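Local structure of metallocarboxypeptidase (Trypanosoma cruzi, 3DWC) at residues Ala64-Glu67 / Glu68-Ser72; Lys7-Glu10 / Arg11-Lys15. The protein probably removes single amino acids other than proline from the C-terminal end of peptides, as a metallocarboxypeptidase of the M32 family. All coordinates share one frame; numbering follows the deposited sequence.

Contact 1: Ala64-Glu67 / Glu68-Ser72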
ATOM      1  N   ALA B  64      28.550   3.782  19.770  1.00 38.17           N
ATOM      2  CA  ALA B  64      28.958   3.415  21.126  1.00 37.43           C
ATOM      3  C   ALA B  64      28.419   2.026  21.491  1.00 37.42           C
ATOM      4  O   ALA B  64      29.122   1.217  22.112  1.00 36.84           O
ATOM      5  CB  ALA B  64      28.477   4.468  22.121  1.00 37.47           C
ATOM      6  N   LEU B  65      27.187   1.729  21.075  1.00 36.67           N
ATOM      7  CA  LEU B  65      26.609   0.417  21.354  1.00 36.41           C
ATOM      8  C   LEU B  65      27.385  -0.687  20.605  1.00 35.72           C
ATOM      9  O   LEU B  65      27.750  -1.707  21.176  1.00 34.62           O
ATOM     10  CB  LEU B  65      25.112   0.379  21.017  1.00 36.22           C
ATOM     11  CG  LEU B  65      24.121   0.970  22.024  1.00 36.15           C
ATOM     12  CD1 LEU B  65      22.725   0.956  21.442  1.00 33.74           C
ATOM     13  CD2 LEU B  65      24.148   0.234  23.355  1.00 35.71           C
ATOM     14  N   ILE B  66      27.649  -0.450  19.329  1.00 35.56           N
ATOM     15  CA  ILE B  66      28.365  -1.401  18.508  1.00 35.55           C
ATOM     16  C   ILE B  66      29.755  -1.670  19.095  1.00 35.70           C
ATOM     17  O   ILE B  66      30.184  -2.816  19.191  1.00 35.81           O
ATOM     18  CB  ILE B  66      28.480  -0.927  17.023  1.00 35.16           C
ATOM     19  CG1 ILE B  66      27.111  -0.909  16.324  1.00 35.48           C
ATOM     20  CG2 ILE B  66      29.364  -1.848  16.240  1.00 34.61           C
ATOM     21  CD1 ILE B  66      27.185  -0.390  14.898  1.00 34.39           C
ATOM     22  N   GLU B  67      30.450  -0.612  19.487  1.00 36.38           N
ATOM     23  CA  GLU B  67      31.775  -0.731  20.117  1.00 36.82           C
ATOM     24  C   GLU B  67      31.772  -1.511  21.441  1.00 36.81           C
ATOM     25  O   GLU B  67      32.619  -2.375  21.637  1.00 37.30           O
ATOM     26  CB  GLU B  67      32.410   0.651  20.289  1.00 36.89           C
ATOM     27  CG  GLU B  67      32.859   1.235  18.947  1.00 38.07           C
ATOM     28  CD  GLU B  67      33.472   2.628  19.039  1.00 37.90           C
ATOM     29  OE1 GLU B  67      33.906   3.126  17.988  1.00 38.71           O
ATOM     30  OE2 GLU B  67      33.524   3.230  20.140  1.00 41.70           O
ATOM     31  N   GLU B  68      30.829  -1.243  22.336  1.00 36.63           N
ATOM     32  CA  GLU B  68      30.728  -2.059  23.542  1.00 36.97           C
ATOM     33  C   GLU B  68      30.432  -3.522  23.243  1.00 36.55           C
ATOM     34  O   GLU B  68      30.994  -4.413  23.877  1.00 35.92           O
ATOM     35  CB  GLU B  68      29.685  -1.537  24.520  1.00 37.27           C
ATOM     36  CG  GLU B  68      30.039  -0.219  25.197  1.00 40.41           C
ATOM     37  CD  GLU B  68      31.360  -0.236  25.974  1.00 43.35           C
ATOM     38  OE1 GLU B  68      31.846   0.866  26.308  1.00 45.70           O
ATOM     39  OE2 GLU B  68      31.919  -1.323  26.257  1.00 45.63           O
ATOM     40  N   ALA B  69      29.553  -3.777  22.287  1.00 36.39           N
ATOM     41  CA  ALA B  69      29.178  -5.147  21.959  1.00 36.77           C
ATOM     42  C   ALA B  69      30.349  -5.917  21.363  1.00 36.86           C
ATOM     43  O   ALA B  69      30.455  -7.128  21.561  1.00 35.81           O
ATOM     44  CB  ALA B  69      27.976  -5.182  21.005  1.00 36.02           C
ATOM     45  N   GLU B  70      31.211  -5.209  20.633  1.00 37.57           N
ATOM     46  CA  GLU B  70      32.319  -5.832  19.913  1.00 38.84           C
ATOM     47  C   GLU B  70      33.513  -6.191  20.805  1.00 39.91           C
ATOM     48  O   GLU B  70      34.322  -7.044  20.439  1.00 39.27           O
ATOM     49  CB  GLU B  70      32.798  -4.929  18.771  1.00 38.61           C
ATOM     50  CG  GLU B  70      31.858  -4.863  17.599  1.00 38.69           C
ATOM     51  CD  GLU B  70      32.383  -4.010  16.470  1.00 38.78           C
ATOM     52  OE1 GLU B  70      33.201  -3.108  16.700  1.00 36.85           O
ATOM     53  OE2 GLU B  70      31.953  -4.230  15.332  1.00 40.51           O
ATOM     54  N   LYS B  71      33.653  -5.525  21.950  1.00 41.44           N
ATOM     55  CA  LYS B  71      34.728  -5.879  22.857  1.00 42.57           C
ATOM     56  C   LYS B  71      34.430  -7.205  23.577  1.00 43.57           C
ATOM     57  O   LYS B  71      35.350  -7.920  23.958  1.00 43.85           O
ATOM     58  CB  LYS B  71      35.028  -4.747  23.840  1.00 42.90           C
ATOM     59  CG  LYS B  71      33.920  -4.353  24.803  1.00 43.48           C
ATOM     60  CD  LYS B  71      34.411  -3.304  25.825  1.00 43.52           C
ATOM     61  CE  LYS B  71      34.676  -1.925  25.183  1.00 44.24           C
ATOM     62  NZ  LYS B  71      34.612  -0.799  26.194  1.00 44.65           N
ATOM     63  N   SER B  72      33.148  -7.552  23.701  1.00 44.60           N
ATOM     64  CA  SER B  72      32.708  -8.755  24.434  1.00 45.00           C
ATOM     65  C   SER B  72      32.193  -9.854  23.480  1.00 45.61           C
ATOM     66  O   SER B  72      31.298 -10.639  23.812  1.00 46.07           O
ATOM     67  CB  SER B  72      31.604  -8.342  25.420  1.00 45.34           C
ATOM     68  OG  SER B  72      30.531  -7.695  24.735  1.00 45.41           O
TER
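Ile66 and Glu70, one helical turn apart, run side by side on the inner face of helix 60-71, the methyl CG2 of Ile66 lying 3.6 Å from Glu70 OE2. That methyl stands anti to the backbone N of Ile66, beside its carbonyl carbon, which sets it alongside the extended chain of Glu70. The start of the glutamate chain also passes close to the backbone, Glu70 CG coming within 3.1 Å of Ile66 O, while its carboxylate reaches on to Arg88 of helix 78-95, where Glu70 OE2 forms a salt bridge. This is the densely packed side: Ile66 and Ala69 are buried, Ile66 against Trp91 and against Leu9 of helix 3-32, Ala69 against Leu84.

The outer face is looser. Glu68, bent at chi2 (-57°), turns its carboxylate towards Lys71, and Lys71 NZ meets Glu68 OE2 at 2.7 Å on the syn side, somewhat out of the carboxylate plane. This salt bridge spans three residues on the exposed surface. Glu67 is extended beyond CG, with a long, weak ion pair to Arg63.

Beneath both faces the backbone changes quality towards the C-terminal end. The bond from Glu68 N to Ala64 O is nearly straight at 170°, and Ala69 N reaches Leu65 O at 3.0 Å. Further on, Glu70 N donates to Ile66 O at a more bent 136°, and Lys71 N makes a weak bond of 3.3 Å to Glu67 O, an acceptor that also takes a weak bond from Glu70 N. Weak i to i+3 bonds joining the i to i+4 set, beneath an i to i+3 salt bridge on the solvent side, are characteristic of the C-terminal turn of an amphipathic alpha-helix, here helix 60-71 packed against helices 3-32 and 78-95.

Contact 2: Lys7-Glu10 / Arg11-Lys15; sequences KELE and RVFTK
Glu8 OE1 is gripped by two nitrogens of Arg11, NE and NH2, each 3.1 Å from it. The arginine comes side-on and spends both N-H groups on this one oxygen, which lies only 7° out of the guanidinium plane. The two donors meet the acid differently: NH2 arrives on the syn side close to the carboxylate plane, whereas NE stands above that plane, the two flat groups being turned 55° apart. A bend in each chain, at chi2 of Glu8 (70°) and at chi3 of Arg11, folds the charged ends together over three residues of the helix. Sharing one oxygen between two donors would be expected to restrict rotation of the guanidinium. Lys61 adds a long, weak ion pair to the same oxygen.

Further round, Lys7 NZ donates to Glu10 OE1 at 3.1 Å, again on the syn side, making a second i to i+3 salt bridge.

Leu9 and Phe13 form the buried side, pointing the same way, with Leu9 CD2 4.2 Å from Phe13 CE1. The ring turns its edge to the backbone, CD1 sitting 3.2 Å from Leu9 O, which itself accepts a hydrogen bond from Phe13 N. Both side chains press on Met87 of helix 78-95. At the next position, Thr14 N bonds to Glu10 O at 2.9 Å; the same carbonyl accepts from Gln286, and Thr14 OG1 pairs with Thr285. Two i to i+3 salt bridges on different sides of the helix, and an i to i+4 leucine-phenylalanine pair facing the interior, fit the amphipathic N-terminal part of helix 3-32 in this largely helical M32 fold.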
ATOM      1  N   LYS B   7      21.887  -6.817  22.670  1.00 35.82           N
ATOM      2  CA  LYS B   7      20.425  -6.887  22.717  1.00 36.70           C
ATOM      3  C   LYS B   7      19.748  -5.505  22.527  1.00 36.83           C
ATOM      4  O   LYS B   7      18.664  -5.397  21.919  1.00 35.92           O
ATOM      5  CB  LYS B   7      19.953  -7.553  24.012  1.00 37.24           C
ATOM      6  CG  LYS B   7      20.134  -9.083  24.019  1.00 38.92           C
ATOM      7  CD  LYS B   7      18.961  -9.760  23.286  1.00 39.71           C
ATOM      8  CE  LYS B   7      19.290 -11.168  22.840  1.00 40.21           C
ATOM      9  NZ  LYS B   7      18.089 -11.827  22.222  1.00 41.41           N
ATOM     10  N   GLU B   8      20.386  -4.459  23.037  1.00 36.70           N
ATOM     11  CA  GLU B   8      19.896  -3.112  22.793  1.00 36.53           C
ATOM     12  C   GLU B   8      19.974  -2.782  21.305  1.00 35.56           C
ATOM     13  O   GLU B   8      19.048  -2.223  20.763  1.00 35.37           O
ATOM     14  CB  GLU B   8      20.672  -2.094  23.619  1.00 37.51           C
ATOM     15  CG  GLU B   8      20.329  -0.632  23.305  1.00 39.97           C
ATOM     16  CD  GLU B   8      18.941  -0.227  23.768  1.00 47.48           C
ATOM     17  OE1 GLU B   8      18.304   0.616  23.069  1.00 52.42           O
ATOM     18  OE2 GLU B   8      18.492  -0.759  24.819  1.00 51.04           O
ATOM     19  N   LEU B   9      21.073  -3.147  20.645  1.00 35.28           N
ATOM     20  CA  LEU B   9      21.149  -3.041  19.198  1.00 34.45           C
ATOM     21  C   LEU B   9      20.051  -3.837  18.503  1.00 34.44           C
ATOM     22  O   LEU B   9      19.474  -3.381  17.529  1.00 34.34           O
ATOM     23  CB  LEU B   9      22.523  -3.436  18.668  1.00 33.67           C
ATOM     24  CG  LEU B   9      23.609  -2.363  18.879  1.00 33.47           C
ATOM     25  CD1 LEU B   9      24.989  -2.997  18.990  1.00 30.04           C
ATOM     26  CD2 LEU B   9      23.603  -1.304  17.789  1.00 28.58           C
ATOM     27  N   GLU B  10      19.773  -5.036  18.979  1.00 34.61           N
ATOM     28  CA  GLU B  10      18.764  -5.849  18.338  1.00 34.73           C
ATOM     29  C   GLU B  10      17.456  -5.092  18.304  1.00 34.48           C
ATOM     30  O   GLU B  10      16.772  -5.077  17.299  1.00 34.35           O
ATOM     31  CB  GLU B  10      18.577  -7.182  19.053  1.00 34.03           C
ATOM     32  CG  GLU B  10      19.602  -8.236  18.667  1.00 35.90           C
ATOM     33  CD  GLU B  10      19.140  -9.662  18.989  1.00 34.97           C
ATOM     34  OE1 GLU B  10      18.279  -9.811  19.868  1.00 37.16           O
ATOM     35  OE2 GLU B  10      19.631 -10.633  18.366  1.00 33.40           O
ATOM     36  N   ARG B  11      17.114  -4.502  19.441  1.00 35.27           N
ATOM     37  CA  ARG B  11      15.899  -3.693  19.626  1.00 35.46           C
ATOM     38  C   ARG B  11      15.820  -2.493  18.675  1.00 34.14           C
ATOM     39  O   ARG B  11      14.761  -2.184  18.119  1.00 33.69           O
ATOM     40  CB  ARG B  11      15.863  -3.213  21.088  1.00 35.63           C
ATOM     41  CG  ARG B  11      14.557  -2.543  21.507  1.00 38.55           C
ATOM     42  CD  ARG B  11      14.677  -1.776  22.882  1.00 41.53           C
ATOM     43  NE  ARG B  11      15.389  -0.499  22.715  1.00 47.39           N
ATOM     44  CZ  ARG B  11      14.887   0.571  22.078  1.00 49.94           C
ATOM     45  NH1 ARG B  11      13.653   0.559  21.557  1.00 49.08           N
ATOM     46  NH2 ARG B  11      15.622   1.678  21.962  1.00 51.36           N
ATOM     47  N   VAL B  12      16.938  -1.797  18.518  1.00 33.37           N
ATOM     48  CA  VAL B  12      17.028  -0.711  17.564  1.00 32.77           C
ATOM     49  C   VAL B  12      16.800  -1.240  16.168  1.00 32.23           C
ATOM     50  O   VAL B  12      16.062  -0.647  15.410  1.00 32.97           O
ATOM     51  CB  VAL B  12      18.389  -0.015  17.612  1.00 33.03           C
ATOM     52  CG1 VAL B  12      18.527   0.991  16.484  1.00 33.59           C
ATOM     53  CG2 VAL B  12      18.578   0.665  18.974  1.00 31.73           C
ATOM     54  N   PHE B  13      17.379  -2.390  15.833  1.00 31.36           N
ATOM     55  CA  PHE B  13      17.271  -2.886  14.455  1.00 30.52           C
ATOM     56  C   PHE B  13      15.863  -3.419  14.110  1.00 29.27           C
ATOM     57  O   PHE B  13      15.431  -3.327  12.973  1.00 28.46           O
ATOM     58  CB  PHE B  13      18.404  -3.876  14.149  1.00 30.39           C
ATOM     59  CG  PHE B  13      19.643  -3.195  13.681  1.00 31.65           C
ATOM     60  CD1 PHE B  13      20.555  -2.683  14.584  1.00 31.38           C
ATOM     61  CD2 PHE B  13      19.859  -2.980  12.325  1.00 32.74           C
ATOM     62  CE1 PHE B  13      21.698  -2.028  14.159  1.00 31.28           C
ATOM     63  CE2 PHE B  13      20.993  -2.297  11.894  1.00 32.13           C
ATOM     64  CZ  PHE B  13      21.918  -1.815  12.836  1.00 31.62           C
ATOM     65  N   THR B  14      15.157  -3.942  15.108  1.00 28.19           N
ATOM     66  CA  THR B  14      13.758  -4.287  14.981  1.00 28.29           C
ATOM     67  C   THR B  14      12.925  -3.033  14.724  1.00 29.56           C
ATOM     68  O   THR B  14      12.037  -3.073  13.893  1.00 30.35           O
ATOM     69  CB  THR B  14      13.266  -5.060  16.216  1.00 29.23           C
ATOM     70  OG1 THR B  14      13.964  -6.335  16.259  1.00 26.72           O
ATOM     71  CG2 THR B  14      11.718  -5.300  16.182  1.00 27.66           C
ATOM     72  N   LYS B  15      13.230  -1.928  15.400  1.00 28.66           N
ATOM     73  CA  LYS B  15      12.563  -0.654  15.141  1.00 29.69           C
ATOM     74  C   LYS B  15      12.716  -0.258  13.683  1.00 28.72           C
ATOM     75  O   LYS B  15      11.716   0.007  13.004  1.00 28.75           O
ATOM     76  CB  LYS B  15      13.121   0.423  16.083  1.00 30.07           C
ATOM     77  CG  LYS B  15      12.257   1.595  16.286  1.00 32.73           C
ATOM     78  CD  LYS B  15      12.474   2.264  17.638  1.00 33.79           C
ATOM     79  CE  LYS B  15      13.942   2.665  17.865  1.00 38.66           C
ATOM     80  NZ  LYS B  15      14.125   3.871  18.786  1.00 38.25           N
TER

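From the N terminus the chain first passes through contact 2, in helix 3-32, and later reaches contact 1, near the end of helix 60-71. Each contact joins adjoining turns of a single helix and closes no long loop; the two follow in series, neither nesting nor crossing, with helix 39-57 between them. Their centres lie about 14 Å apart, yet they meet directly: Leu65 CD1 packs 3.4 Å from Glu8 CG, and Leu9 CD1 lies 3.7 Å from the backbone N of Ile66. Helix 78-95 touches both, through Met87 at contact 2 and through Leu84 and Trp91 at contact 1, tying the three helices together away from the cobalt site.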